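Long-range contacts in putative uncharacterized protein (Streptococcus pneumoniae, PDB 3NZ3), which probably helps pneumococci adhere to host mucus, this chain being the mucin-binding domain of a surface protein anchored to the cell-wall peptidoglycan: residues T15-K20 with T46-K51; T23-Y28 with D40-V45; W65-W70 with S91-S96; E72-K77 with I86-S91. One frame throughout, in Å; residues are numbered along the deposited sequence.

Interaction 1: residues T15-K20 with T46-K51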
loop_
_atom_site.group_PDB
_atom_site.type_symbol
_atom_site.label_atom_id
_atom_site.label_comp_id
_atom_site.label_asym_id
_atom_site.label_seq_id
_atom_site.Cartn_x
_atom_site.Cartn_y
_atom_site.Cartn_z
ATOM N N THR A 15 29.717 3.620 3.607
ATOM C CA THR A 15 28.428 3.671 2.926
ATOM C C THR A 15 27.551 2.494 3.368
ATOM O O THR A 15 28.017 1.353 3.467
ATOM C CB THR A 15 28.609 3.671 1.383
ATOM O OG1 THR A 15 29.259 4.881 0.974
ATOM C CG2 THR A 15 27.275 3.573 0.658
ATOM N N SER A 16 26.290 2.791 3.656
ATOM C CA SER A 16 25.287 1.765 3.897
ATOM C C SER A 16 23.980 2.265 3.314
ATOM O O SER A 16 23.904 3.404 2.827
ATOM C CB SER A 16 25.148 1.474 5.397
ATOM O OG SER A 16 24.806 2.641 6.124
ATOM N N THR A 17 22.956 1.422 3.373
ATOM C CA THR A 17 21.656 1.747 2.817
ATOM C C THR A 17 20.593 1.576 3.888
ATOM O O THR A 17 20.602 0.589 4.628
ATOM C CB THR A 17 21.341 0.838 1.610
ATOM O OG1 THR A 17 22.451 0.857 0.710
ATOM C CG2 THR A 17 20.083 1.282 0.878
ATOM N N GLU A 18 19.695 2.555 3.982
ATOM C CA GLU A 18 18.511 2.428 4.821
ATOM C C GLU A 18 17.313 2.123 3.930
ATOM O O GLU A 18 17.159 2.719 2.862
ATOM C CB GLU A 18 18.255 3.708 5.625
ATOM C CG GLU A 18 17.128 3.578 6.656
ATOM C CD GLU A 18 16.843 4.869 7.426
ATOM O OE1 GLU A 18 17.579 5.869 7.236
ATOM O OE2 GLU A 18 15.876 4.870 8.223
ATOM N N THR A 19 16.477 1.185 4.365
ATOM C CA THR A 19 15.234 0.884 3.650
ATOM C C THR A 19 14.057 0.860 4.600
ATOM O O THR A 19 14.202 0.532 5.783
ATOM C CB THR A 19 15.282 -0.473 2.913
ATOM O OG1 THR A 19 15.528 -1.520 3.858
ATOM C CG2 THR A 19 16.369 -0.478 1.835
ATOM N N LYS A 20 12.890 1.216 4.076
ATOM C CA LYS A 20 11.647 1.083 4.821
ATOM C C LYS A 20 10.515 0.703 3.876
ATOM O O LYS A 20 10.552 1.033 2.693
ATOM C CB LYS A 20 11.320 2.364 5.594
ATOM C CG LYS A 20 11.009 3.577 4.760
ATOM C CD LYS A 20 10.606 4.718 5.695
ATOM C CE LYS A 20 10.251 5.966 4.937
ATOM N NZ LYS A 20 9.799 7.033 5.889
ATOM N N THR A 46 9.021 -0.769 -0.989
ATOM C CA THR A 46 10.238 -0.637 -0.194
ATOM C C THR A 46 11.146 0.441 -0.769
ATOM O O THR A 46 11.745 0.274 -1.835
ATOM C CB THR A 46 10.963 -2.004 -0.047
ATOM O OG1 THR A 46 10.089 -2.916 0.628
ATOM C CG2 THR A 46 12.266 -1.880 0.760
ATOM N N LEU A 47 11.222 1.557 -0.049
ATOM C CA LEU A 47 12.038 2.699 -0.452
ATOM C C LEU A 47 13.410 2.616 0.193
ATOM O O LEU A 47 13.585 1.917 1.194
ATOM C CB LEU A 47 11.349 4.012 -0.066
ATOM C CG LEU A 47 9.904 4.167 -0.558
ATOM C CD1 LEU A 47 9.356 5.496 -0.126
ATOM C CD2 LEU A 47 9.810 4.018 -2.077
ATOM N N SER A 48 14.381 3.322 -0.383
ATOM C CA SER A 48 15.747 3.286 0.127
ATOM C C SER A 48 16.440 4.639 0.033
ATOM O O SER A 48 16.080 5.482 -0.787
ATOM C CB SER A 48 16.582 2.245 -0.619
ATOM O OG SER A 48 16.959 2.732 -1.901
ATOM N N ARG A 49 17.444 4.825 0.879
ATOM C CA ARG A 49 18.340 5.976 0.765
ATOM C C ARG A 49 19.744 5.583 1.212
ATOM O O ARG A 49 19.910 4.655 2.013
ATOM C CB ARG A 49 17.812 7.172 1.572
ATOM C CG ARG A 49 17.831 6.969 3.087
ATOM C CD ARG A 49 17.517 8.262 3.827
ATOM N NE ARG A 49 17.398 8.036 5.268
ATOM C CZ ARG A 49 17.164 8.988 6.171
ATOM N NH1 ARG A 49 17.019 10.251 5.791
ATOM N NH2 ARG A 49 17.075 8.674 7.457
ATOM N N THR A 50 20.752 6.272 0.676
ATOM C CA THR A 50 22.135 6.000 1.053
ATOM C C THR A 50 22.471 6.735 2.347
ATOM O O THR A 50 21.978 7.838 2.593
ATOM C CB THR A 50 23.123 6.379 -0.077
ATOM O OG1 THR A 50 22.656 5.826 -1.305
ATOM C CG2 THR A 50 24.501 5.809 0.193
ATOM N N LYS A 51 23.277 6.089 3.184
ATOM C CA LYS A 51 23.769 6.668 4.428
ATOM C C LYS A 51 25.287 6.678 4.331
ATOM O O LYS A 51 25.903 5.651 4.044
ATOM C CB LYS A 51 23.330 5.834 5.632
ATOM C CG LYS A 51 23.827 6.360 6.991
ATOM C CD LYS A 51 23.769 5.269 8.054
ATOM C CE LYS A 51 24.067 5.815 9.449
ATOM N NZ LYS A 51 23.769 4.794 10.490
HETATM O O HOH W 1 27.000 4.246 6.693
#
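The guanidinium of Arg49 meets the carboxylate of Glu18 edge-on: Glu18 OE1 lies in the guanidinium plane and receives both Arg49 NE and Arg49 NH2, each at 2.9 Å. The two flat groups are not coplanar, their planes standing 51° apart. NH2 approaches OE1 on its syn side, whereas NE reaches it from above the carboxylate plane; both donors of this salt bridge use the one oxygen. The ring of Tyr62 makes a cation-pi contact with the same arginine. Extended chains carry both groups out side by side from a hydrogen-bonded antiparallel pair; the Glu18 CG stands anti to the backbone N (chi1 -173°), which lays the carboxylate alongside the arginine.

On the face bearing Thr17, Thr19, Ser48 and Thr50, small side chains touch, with Thr19 CG2 resting on Ser48 CB at 3.7 Å. At the end of the pair Thr15 CG2 meets Thr50 CG2 at 3.6 Å. On the Glu18 and Arg49 face, Ser16 OG packs beside Lys51 CD at 3.4 Å, while a water joins this hydroxyl to Lys51 O. Paired backbone bonds link Ser16 with Lys51, Glu18 with Arg49 and Lys20 with Leu47.

The contact joins the two long central strands of the four-stranded sheet, 14-30 and 39-53, with one salt bridge on one face. Strand 60-62 and the loop carrying Trp65 lie against that face, and Lys20 NZ reaches across to Ser96 O.

Interaction 2: residues T23-Y28 with D40-V45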
loop_
_atom_site.group_PDB
_atom_site.type_symbol
_atom_site.label_atom_id
_atom_site.label_comp_id
_atom_site.label_asym_id
_atom_site.label_seq_id
_atom_site.Cartn_x
_atom_site.Cartn_y
_atom_site.Cartn_z
ATOM N N THR A 23 3.000 0.154 3.071
ATOM C CA THR A 23 2.090 -0.851 2.525
ATOM C C THR A 23 0.634 -0.375 2.463
ATOM O O THR A 23 0.128 0.257 3.400
ATOM C CB THR A 23 2.177 -2.168 3.343
ATOM O OG1 THR A 23 3.546 -2.571 3.473
ATOM C CG2 THR A 23 1.396 -3.297 2.666
ATOM N N ARG A 24 -0.023 -0.671 1.344
ATOM C CA ARG A 24 -1.464 -0.515 1.242
ATOM C C ARG A 24 -2.141 -1.878 1.212
ATOM O O ARG A 24 -1.774 -2.761 0.424
ATOM C CB ARG A 24 -1.863 0.294 0.006
ATOM C CG ARG A 24 -3.384 0.474 -0.129
ATOM C CD ARG A 24 -3.747 1.512 -1.187
ATOM N NE ARG A 24 -3.548 1.013 -2.547
ATOM C CZ ARG A 24 -3.782 1.721 -3.650
ATOM N NH1 ARG A 24 -4.233 2.971 -3.566
ATOM N NH2 ARG A 24 -3.571 1.174 -4.840
ATOM N N ILE A 25 -3.133 -2.040 2.077
ATOM C CA ILE A 25 -3.955 -3.244 2.071
ATOM C C ILE A 25 -5.370 -2.906 1.628
ATOM O O ILE A 25 -5.979 -1.937 2.111
ATOM C CB ILE A 25 -3.971 -3.936 3.451
ATOM C CG1 ILE A 25 -2.540 -4.312 3.865
ATOM C CG2 ILE A 25 -4.871 -5.181 3.425
ATOM C CD1 ILE A 25 -2.388 -4.754 5.317
ATOM N N ILE A 26 -5.893 -3.706 0.703
ATOM C CA ILE A 26 -7.278 -3.570 0.293
ATOM C C ILE A 26 -8.056 -4.771 0.823
ATOM O O ILE A 26 -7.660 -5.921 0.600
ATOM C CB ILE A 26 -7.422 -3.452 -1.244
ATOM C CG1 ILE A 26 -6.418 -2.430 -1.791
ATOM C CG2 ILE A 26 -8.867 -3.072 -1.625
ATOM C CD1 ILE A 26 -6.251 -2.452 -3.302
ATOM N N HIS A 27 -9.130 -4.489 1.554
ATOM C CA HIS A 27 -10.046 -5.518 2.046
ATOM C C HIS A 27 -11.314 -5.502 1.210
ATOM O O HIS A 27 -11.719 -4.448 0.702
ATOM C CB HIS A 27 -10.443 -5.279 3.502
ATOM C CG HIS A 27 -9.290 -5.165 4.450
ATOM N ND1 HIS A 27 -8.512 -6.243 4.812
ATOM C CD2 HIS A 27 -8.805 -4.101 5.135
ATOM C CE1 HIS A 27 -7.590 -5.847 5.673
ATOM N NE2 HIS A 27 -7.747 -4.552 5.886
ATOM N N TYR A 28 -11.945 -6.668 1.095
ATOM C CA TYR A 28 -13.189 -6.825 0.337
ATOM C C TYR A 28 -14.204 -7.501 1.245
ATOM O O TYR A 28 -14.030 -8.666 1.613
ATOM C CB TYR A 28 -12.952 -7.671 -0.916
ATOM C CG TYR A 28 -11.927 -7.081 -1.860
ATOM C CD1 TYR A 28 -10.572 -7.384 -1.728
ATOM C CD2 TYR A 28 -12.312 -6.210 -2.875
ATOM C CE1 TYR A 28 -9.618 -6.833 -2.595
ATOM C CE2 TYR A 28 -11.375 -5.656 -3.746
ATOM C CZ TYR A 28 -10.027 -5.970 -3.595
ATOM O OH TYR A 28 -9.100 -5.425 -4.456
ATOM N N ASP A 40 -7.564 -10.447 0.753
ATOM C CA ASP A 40 -6.893 -9.154 0.838
ATOM C C ASP A 40 -5.888 -8.999 -0.290
ATOM O O ASP A 40 -5.261 -9.980 -0.701
ATOM C CB ASP A 40 -6.136 -9.033 2.159
ATOM C CG ASP A 40 -7.031 -8.699 3.324
ATOM O OD1 ASP A 40 -8.246 -8.464 3.126
ATOM O OD2 ASP A 40 -6.499 -8.657 4.454
ATOM N N VAL A 41 -5.741 -7.770 -0.785
ATOM C CA VAL A 41 -4.640 -7.420 -1.685
ATOM C C VAL A 41 -3.622 -6.589 -0.888
ATOM O O VAL A 41 -3.965 -5.551 -0.312
ATOM C CB VAL A 41 -5.140 -6.673 -2.956
ATOM C CG1 VAL A 41 -3.981 -6.017 -3.709
ATOM C CG2 VAL A 41 -5.890 -7.641 -3.885
ATOM N N VAL A 42 -2.383 -7.070 -0.830
ATOM C CA VAL A 42 -1.337 -6.419 -0.042
ATOM C C VAL A 42 -0.295 -5.845 -1.002
ATOM O O VAL A 42 0.239 -6.570 -1.853
ATOM C CB VAL A 42 -0.695 -7.399 0.980
ATOM C CG1 VAL A 42 0.445 -6.726 1.778
ATOM C CG2 VAL A 42 -1.748 -7.945 1.948
ATOM N N GLN A 43 -0.030 -4.544 -0.873
ATOM C CA GLN A 43 0.876 -3.833 -1.781
ATOM C C GLN A 43 2.037 -3.163 -1.037
ATOM O O GLN A 43 1.939 -1.983 -0.669
ATOM C CB GLN A 43 0.108 -2.789 -2.606
ATOM C CG GLN A 43 -1.109 -3.345 -3.352
ATOM C CD GLN A 43 -1.779 -2.320 -4.233
ATOM O OE1 GLN A 43 -2.261 -1.283 -3.763
ATOM N NE2 GLN A 43 -1.822 -2.607 -5.522
ATOM N N PRO A 44 3.138 -3.908 -0.811
ATOM C CA PRO A 44 4.289 -3.338 -0.113
ATOM C C PRO A 44 5.230 -2.599 -1.062
ATOM O O PRO A 44 5.545 -3.091 -2.148
ATOM C CB PRO A 44 4.975 -4.563 0.489
ATOM C CG PRO A 44 4.622 -5.702 -0.439
ATOM C CD PRO A 44 3.333 -5.335 -1.139
ATOM N N VAL A 45 5.648 -1.404 -0.666
ATOM C CA VAL A 45 6.637 -0.660 -1.432
ATOM C C VAL A 45 7.835 -0.375 -0.532
ATOM O O VAL A 45 7.682 0.178 0.556
ATOM C CB VAL A 45 6.033 0.623 -2.044
ATOM C CG1 VAL A 45 7.126 1.580 -2.535
ATOM C CG2 VAL A 45 5.072 0.259 -3.199
HETATM O O HOH W 2 -10.522 -9.005 2.001
#
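Charge-assisted and polar side-chain bonds link Arg24 to Gln43 and His27 to Asp40. Arg24 offers Gln43 OE1 two nitrogens side-on, NE at 2.9 Å and NH2 at 3.0 Å, with the guanidinium and amide nearly coplanar, 12° apart. NE comes almost straight down the carbonyl bond of the amide and NH2 on a lone pair, so the one oxygen is held twice. The bend in the arginine chain (chi3 74°) turns its guanidinium into this position. Near the end of the pair, His27 ND1 donates to Asp40 OD1 at 2.8 Å, meeting it from above the carboxylate plane, with OD1 tilted 21° from the ring plane; a water links that oxygen to Tyr28 N.

Backbone bonds are the second kind. Antiparallel pairs Arg24 with Gln43 and Ile26 with Val41 are each bonded in both directions.

Apolar contacts make up the third. Thr23 CG2 lies against Val42 CG1 at 3.7 Å, Ile25 CG1 runs beside Val42 CG2 at 4.2 Å, and Val41 CG2 sits at the edge of the Tyr28 ring, 4.0 Å from CE1.

Chemically, the buried arginine bonds Gln43 OE1 through NE and NH2 and Glu90 O through NH1; Gln43 NE2 in turn bonds Asp71 O. The pair thus carries polar bonding from the central strands to those packed over them, and the carboxylate of Asp40 would probably favour a positively charged His27.

Interaction 3: residues W65-W70 with S91-S96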
loop_
_atom_site.group_PDB
_atom_site.type_symbol
_atom_site.label_atom_id
_atom_site.label_comp_id
_atom_site.label_asym_id
_atom_site.label_seq_id
_atom_site.Cartn_x
_atom_site.Cartn_y
_atom_site.Cartn_z
ATOM N N TRP A 65 15.424 9.707 -0.553
ATOM C CA TRP A 65 14.732 8.422 -0.659
ATOM C C TRP A 65 14.234 8.188 -2.086
ATOM O O TRP A 65 13.905 9.138 -2.805
ATOM C CB TRP A 65 13.509 8.390 0.255
ATOM C CG TRP A 65 13.769 8.330 1.720
ATOM C CD1 TRP A 65 13.822 9.393 2.595
ATOM C CD2 TRP A 65 13.936 7.149 2.512
ATOM N NE1 TRP A 65 14.038 8.934 3.872
ATOM C CE2 TRP A 65 14.109 7.563 3.850
ATOM C CE3 TRP A 65 13.970 5.773 2.216
ATOM C CZ2 TRP A 65 14.323 6.652 4.899
ATOM C CZ3 TRP A 65 14.177 4.871 3.253
ATOM C CH2 TRP A 65 14.357 5.316 4.580
ATOM N N THR A 66 14.148 6.919 -2.479
ATOM C CA THR A 66 13.498 6.553 -3.732
ATOM C C THR A 66 11.990 6.765 -3.597
ATOM O O THR A 66 11.493 7.101 -2.519
ATOM C CB THR A 66 13.782 5.081 -4.121
ATOM O OG1 THR A 66 13.492 4.224 -3.007
ATOM C CG2 THR A 66 15.239 4.909 -4.541
ATOM N N THR A 67 11.271 6.595 -4.702
ATOM C CA THR A 67 9.815 6.669 -4.693
ATOM C C THR A 67 9.218 5.418 -5.315
ATOM O O THR A 67 9.885 4.693 -6.064
ATOM C CB THR A 67 9.290 7.877 -5.480
ATOM O OG1 THR A 67 9.880 7.877 -6.783
ATOM C CG2 THR A 67 9.605 9.185 -4.760
ATOM N N GLY A 68 7.947 5.181 -5.010
ATOM C CA GLY A 68 7.246 4.022 -5.536
ATOM C C GLY A 68 5.816 4.340 -5.911
ATOM O O GLY A 68 5.418 5.510 -6.024
ATOM N N ASN A 69 5.041 3.279 -6.090
ATOM C CA ASN A 69 3.675 3.389 -6.564
ATOM C C ASN A 69 2.902 2.149 -6.138
ATOM O O ASN A 69 3.376 1.018 -6.341
ATOM C CB ASN A 69 3.687 3.507 -8.090
ATOM C CG ASN A 69 2.350 3.923 -8.664
ATOM O OD1 ASN A 69 1.626 3.099 -9.228
ATOM N ND2 ASN A 69 2.024 5.209 -8.547
ATOM N N TRP A 70 1.736 2.358 -5.527
ATOM C CA TRP A 70 0.771 1.279 -5.335
ATOM C C TRP A 70 -0.076 1.210 -6.599
ATOM O O TRP A 70 -0.688 2.202 -6.987
ATOM C CB TRP A 70 -0.130 1.532 -4.124
ATOM C CG TRP A 70 0.581 1.502 -2.800
ATOM C CD1 TRP A 70 1.567 0.643 -2.423
ATOM C CD2 TRP A 70 0.331 2.348 -1.666
ATOM N NE1 TRP A 70 1.962 0.906 -1.135
ATOM C CE2 TRP A 70 1.222 1.947 -0.645
ATOM C CE3 TRP A 70 -0.555 3.407 -1.414
ATOM C CZ2 TRP A 70 1.258 2.568 0.607
ATOM C CZ3 TRP A 70 -0.518 4.028 -0.165
ATOM C CH2 TRP A 70 0.384 3.605 0.827
ATOM N N SER A 91 -4.307 3.784 -8.490
ATOM C CA SER A 91 -2.869 3.763 -8.208
ATOM C C SER A 91 -2.504 5.015 -7.407
ATOM O O SER A 91 -3.176 6.041 -7.519
ATOM C CB SER A 91 -2.043 3.681 -9.496
ATOM O OG SER A 91 -2.135 4.876 -10.246
ATOM N N GLN A 92 -1.462 4.922 -6.583
ATOM C CA GLN A 92 -1.050 6.052 -5.748
ATOM C C GLN A 92 0.469 6.122 -5.620
ATOM O O GLN A 92 1.112 5.108 -5.350
ATOM C CB GLN A 92 -1.678 5.955 -4.352
ATOM C CG GLN A 92 -1.513 7.226 -3.502
ATOM C CD GLN A 92 -1.471 6.949 -2.008
ATOM O OE1 GLN A 92 -2.489 6.623 -1.393
ATOM N NE2 GLN A 92 -0.287 7.095 -1.412
ATOM N N GLU A 93 1.027 7.320 -5.803
ATOM C CA GLU A 93 2.459 7.552 -5.574
ATOM C C GLU A 93 2.801 7.321 -4.103
ATOM O O GLU A 93 2.051 7.720 -3.206
ATOM C CB GLU A 93 2.873 8.974 -5.983
ATOM C CG GLU A 93 4.403 9.182 -6.028
ATOM C CD GLU A 93 4.835 10.653 -6.059
ATOM O OE1 GLU A 93 4.049 11.537 -5.656
ATOM O OE2 GLU A 93 5.987 10.908 -6.470
ATOM N N VAL A 94 3.930 6.660 -3.874
ATOM C CA VAL A 94 4.421 6.377 -2.534
ATOM C C VAL A 94 5.774 7.080 -2.369
ATOM O O VAL A 94 6.689 6.900 -3.181
ATOM C CB VAL A 94 4.561 4.843 -2.279
ATOM C CG1 VAL A 94 5.033 4.559 -0.854
ATOM C CG2 VAL A 94 3.236 4.125 -2.521
ATOM N N THR A 95 5.878 7.911 -1.340
ATOM C CA THR A 95 7.136 8.592 -1.026
ATOM C C THR A 95 7.486 8.263 0.414
ATOM O O THR A 95 6.689 7.642 1.115
ATOM C CB THR A 95 7.033 10.128 -1.184
ATOM O OG1 THR A 95 6.220 10.669 -0.131
ATOM C CG2 THR A 95 6.467 10.520 -2.544
ATOM N N SER A 96 8.663 8.688 0.867
ATOM C CA SER A 96 9.085 8.411 2.240
ATOM C C SER A 96 8.173 9.050 3.293
ATOM O O SER A 96 8.195 8.649 4.452
ATOM C CB SER A 96 10.534 8.846 2.467
ATOM O OG SER A 96 10.693 10.236 2.224
HETATM O O HOH W 3 10.422 9.239 -1.233
HETATM O O HOH W 4 7.683 9.039 -8.417
HETATM O O HOH W 5 0.151 6.920 -9.364
#
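A short antiparallel pair, strands 68-74 and 88-94, forms the smaller sheet of this domain, and here Trp70 and Val94 form part of its inward packing. Val94 CG2 sits over the centre of the Trp70 five-membered ring, 3.5 Å from its centroid and 10° off the normal, a CH-pi contact in which the two side chains cross at about a right angle. Gln92 runs beside the same indole, with NE2 3.3 Å from Trp70 CZ3; its amide stands 65° from the ring plane, and NE2 is engaged by Glu93 O.

At the other end a second indole is also met over a face, but nearer its rim. Ser96 CB lies above Trp65, 3.5 Å from the centroid of its five-membered ring. The Ser96 OG, lying between its backbone N and carbonyl carbon (chi1 60°), comes to 3.3 Å from Trp65 CD1. A water bridges Thr66 O and Ser96 N where the strands have diverged.

Backbone bonds pair Gly68 with Val94 and Trp70 with Gln92, both in hydrogen-bonded register; Gly68 N reaches Val94 O at 2.8 Å, almost linearly. Waters also connect Thr67 OG1 to Glu93 OE2 and Asn69 ND2 to Ser91 OG.

Trp70 and Val94 press on Arg24, Val45 and Ile22 of the larger sheet, the face-to-face packing of two sheets that characterises this all-beta, Ig-like architecture.

Interaction 4: residues E72-K77 with I86-S91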
loop_
_atom_site.group_PDB
_atom_site.type_symbol
_atom_site.label_atom_id
_atom_site.label_comp_id
_atom_site.label_asym_id
_atom_site.label_seq_id
_atom_site.Cartn_x
_atom_site.Cartn_y
_atom_site.Cartn_z
ATOM N N GLU A 72 -2.997 0.334 -9.392
ATOM C CA GLU A 72 -4.449 0.235 -9.465
ATOM C C GLU A 72 -4.885 -1.214 -9.262
ATOM O O GLU A 72 -4.235 -2.149 -9.752
ATOM C CB GLU A 72 -4.958 0.753 -10.822
ATOM C CG GLU A 72 -6.460 0.551 -11.021
ATOM C CD GLU A 72 -6.970 0.902 -12.415
ATOM O OE1 GLU A 72 -6.235 0.719 -13.405
ATOM O OE2 GLU A 72 -8.137 1.346 -12.515
ATOM N N VAL A 73 -5.978 -1.396 -8.521
ATOM C CA VAL A 73 -6.576 -2.717 -8.351
ATOM C C VAL A 73 -8.072 -2.663 -8.664
ATOM O O VAL A 73 -8.841 -2.032 -7.939
ATOM C CB VAL A 73 -6.355 -3.288 -6.922
ATOM C CG1 VAL A 73 -6.943 -4.685 -6.809
ATOM C CG2 VAL A 73 -4.863 -3.324 -6.572
ATOM N N ILE A 74 -8.466 -3.325 -9.749
ATOM C CA ILE A 74 -9.878 -3.437 -10.131
ATOM C C ILE A 74 -10.580 -4.406 -9.169
ATOM O O ILE A 74 -10.092 -5.514 -8.924
ATOM C CB ILE A 74 -10.026 -3.902 -11.607
ATOM C CG1 ILE A 74 -9.367 -2.886 -12.554
ATOM C CG2 ILE A 74 -11.499 -4.102 -11.988
ATOM C CD1 ILE A 74 -8.992 -3.465 -13.914
ATOM N N SER A 75 -11.701 -3.968 -8.601
ATOM C CA SER A 75 -12.507 -4.816 -7.725
ATOM C C SER A 75 -13.355 -5.740 -8.588
ATOM O O SER A 75 -14.238 -5.283 -9.313
ATOM C CB SER A 75 -13.411 -3.972 -6.820
ATOM O OG SER A 75 -12.698 -2.929 -6.173
ATOM N N GLY A 76 -13.090 -7.040 -8.516
ATOM C CA GLY A 76 -13.794 -8.010 -9.369
ATOM C C GLY A 76 -15.255 -8.181 -8.988
ATOM O O GLY A 76 -15.655 -7.832 -7.876
ATOM N N LYS A 77 -16.054 -8.702 -9.919
ATOM C CA LYS A 77 -17.450 -9.035 -9.635
ATOM C C LYS A 77 -17.484 -10.320 -8.816
ATOM O O LYS A 77 -16.640 -11.203 -8.994
ATOM C CB LYS A 77 -18.260 -9.235 -10.927
ATOM C CG LYS A 77 -18.143 -8.130 -11.967
ATOM C CD LYS A 77 -18.899 -6.872 -11.568
ATOM C CE LYS A 77 -19.022 -5.919 -12.749
ATOM N NZ LYS A 77 -17.693 -5.571 -13.344
ATOM N N ILE A 86 -16.817 0.521 -4.722
ATOM C CA ILE A 86 -15.589 1.030 -5.339
ATOM C C ILE A 86 -15.171 0.055 -6.448
ATOM O O ILE A 86 -14.604 -1.003 -6.159
ATOM C CB ILE A 86 -14.467 1.214 -4.283
ATOM C CG1 ILE A 86 -14.947 2.154 -3.163
ATOM C CG2 ILE A 86 -13.168 1.744 -4.936
ATOM C CD1 ILE A 86 -14.106 2.139 -1.896
ATOM N N PRO A 87 -15.484 0.388 -7.720
ATOM C CA PRO A 87 -15.168 -0.517 -8.831
ATOM C C PRO A 87 -13.661 -0.728 -9.023
ATOM O O PRO A 87 -13.231 -1.801 -9.459
ATOM C CB PRO A 87 -15.783 0.184 -10.050
ATOM C CG PRO A 87 -15.967 1.599 -9.641
ATOM C CD PRO A 87 -16.238 1.570 -8.176
ATOM N N THR A 88 -12.873 0.287 -8.691
ATOM C CA THR A 88 -11.418 0.180 -8.798
ATOM C C THR A 88 -10.725 1.074 -7.773
ATOM O O THR A 88 -11.123 2.222 -7.563
ATOM C CB THR A 88 -10.919 0.476 -10.240
ATOM O OG1 THR A 88 -9.494 0.313 -10.306
ATOM C CG2 THR A 88 -11.287 1.884 -10.679
ATOM N N VAL A 89 -9.703 0.520 -7.123
ATOM C CA VAL A 89 -8.854 1.273 -6.208
ATOM C C VAL A 89 -7.710 1.871 -7.044
ATOM O O VAL A 89 -6.967 1.133 -7.701
ATOM C CB VAL A 89 -8.323 0.373 -5.056
ATOM C CG1 VAL A 89 -7.308 1.119 -4.197
ATOM C CG2 VAL A 89 -9.484 -0.133 -4.184
ATOM N N GLU A 90 -7.596 3.196 -7.027
ATOM C CA GLU A 90 -6.664 3.928 -7.897
ATOM C C GLU A 90 -5.208 3.692 -7.509
ATOM O O GLU A 90 -4.909 3.423 -6.344
ATOM C CB GLU A 90 -6.956 5.436 -7.861
ATOM C CG GLU A 90 -8.381 5.840 -8.256
ATOM C CD GLU A 90 -8.709 5.557 -9.714
ATOM O OE1 GLU A 90 -7.839 5.776 -10.585
ATOM O OE2 GLU A 90 -9.848 5.121 -9.988
ATOM N N SER A 91 -4.307 3.784 -8.490
ATOM C CA SER A 91 -2.869 3.763 -8.208
ATOM C C SER A 91 -2.504 5.015 -7.407
ATOM O O SER A 91 -3.176 6.041 -7.519
ATOM C CB SER A 91 -2.043 3.681 -9.496
ATOM O OG SER A 91 -2.135 4.876 -10.246
HETATM O O HOH W 6 -14.891 -3.140 -11.074
#
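Thr88 OG1 donates to Glu72 OE2 at 2.8 Å, a side-chain bond across the small two-stranded antiparallel sheet. The oxygen is approached on its anti side, 27° out of the carboxylate plane. Glu72 reaches the Thr88 hydroxyl through an extended chain, and the Thr88 OG1 lies anti to the backbone N (chi1 -178°), pointing the hydroxyl across at the neighbouring strand. The hydroxyl also lies 3.1 Å from Glu72 CG.

A second side-chain bond lies further along: Ser75 OG donates a hydrogen bond to Ile86 O at 2.7 Å. Ser75 N donates to Pro87 O at 2.8 Å, from above the carbonyl plane, and the one serine therefore binds two successive carbonyls of the other segment.

The backbone adds the pairing: Val73 and Val89 are bonded in both directions, and Ile74 with Thr88 forms the non-hydrogen-bonded pair next to them. On the Ile74 and Thr88 face, Ile74 CG1 lies 3.9 Å from Thr88 OG1.

Further out, the Val73 and Val89 side chains turn to the large sheet, where Val73 meets Ile26, Tyr28, Val41 and Gln43, and Val89 meets Arg24, Ile26, Ile103 and Val105. Ser75 is itself packed against Val105 and Tyr107 of strand 101-107, which probably helps hold the serine in place. At the edge of the pair, one water donates to both Ser75 O and Pro87 O, the latter at 2.7 Å.

Overall arrangement
Followed from the N terminus, the chain runs out along strand 14-30, turns, and returns along strand 39-53. Interaction 2 closes the shorter loop of this pair of strands, and interaction 1, farther from the turn, closes a longer one that encloses it. The chain then passes to the small sheet, where the pattern recurs: interaction 4 lies within the wider loop of interaction 3, the two sharing Ser91. Neither pair crosses the other along the sequence; they stand in series. In space the sheets are stacked, with interaction 2 touching both 3 and 4, and interaction 1 touching 3, whereas interactions 1 and 4 lie at opposite ends, their centres about 31 Å apart.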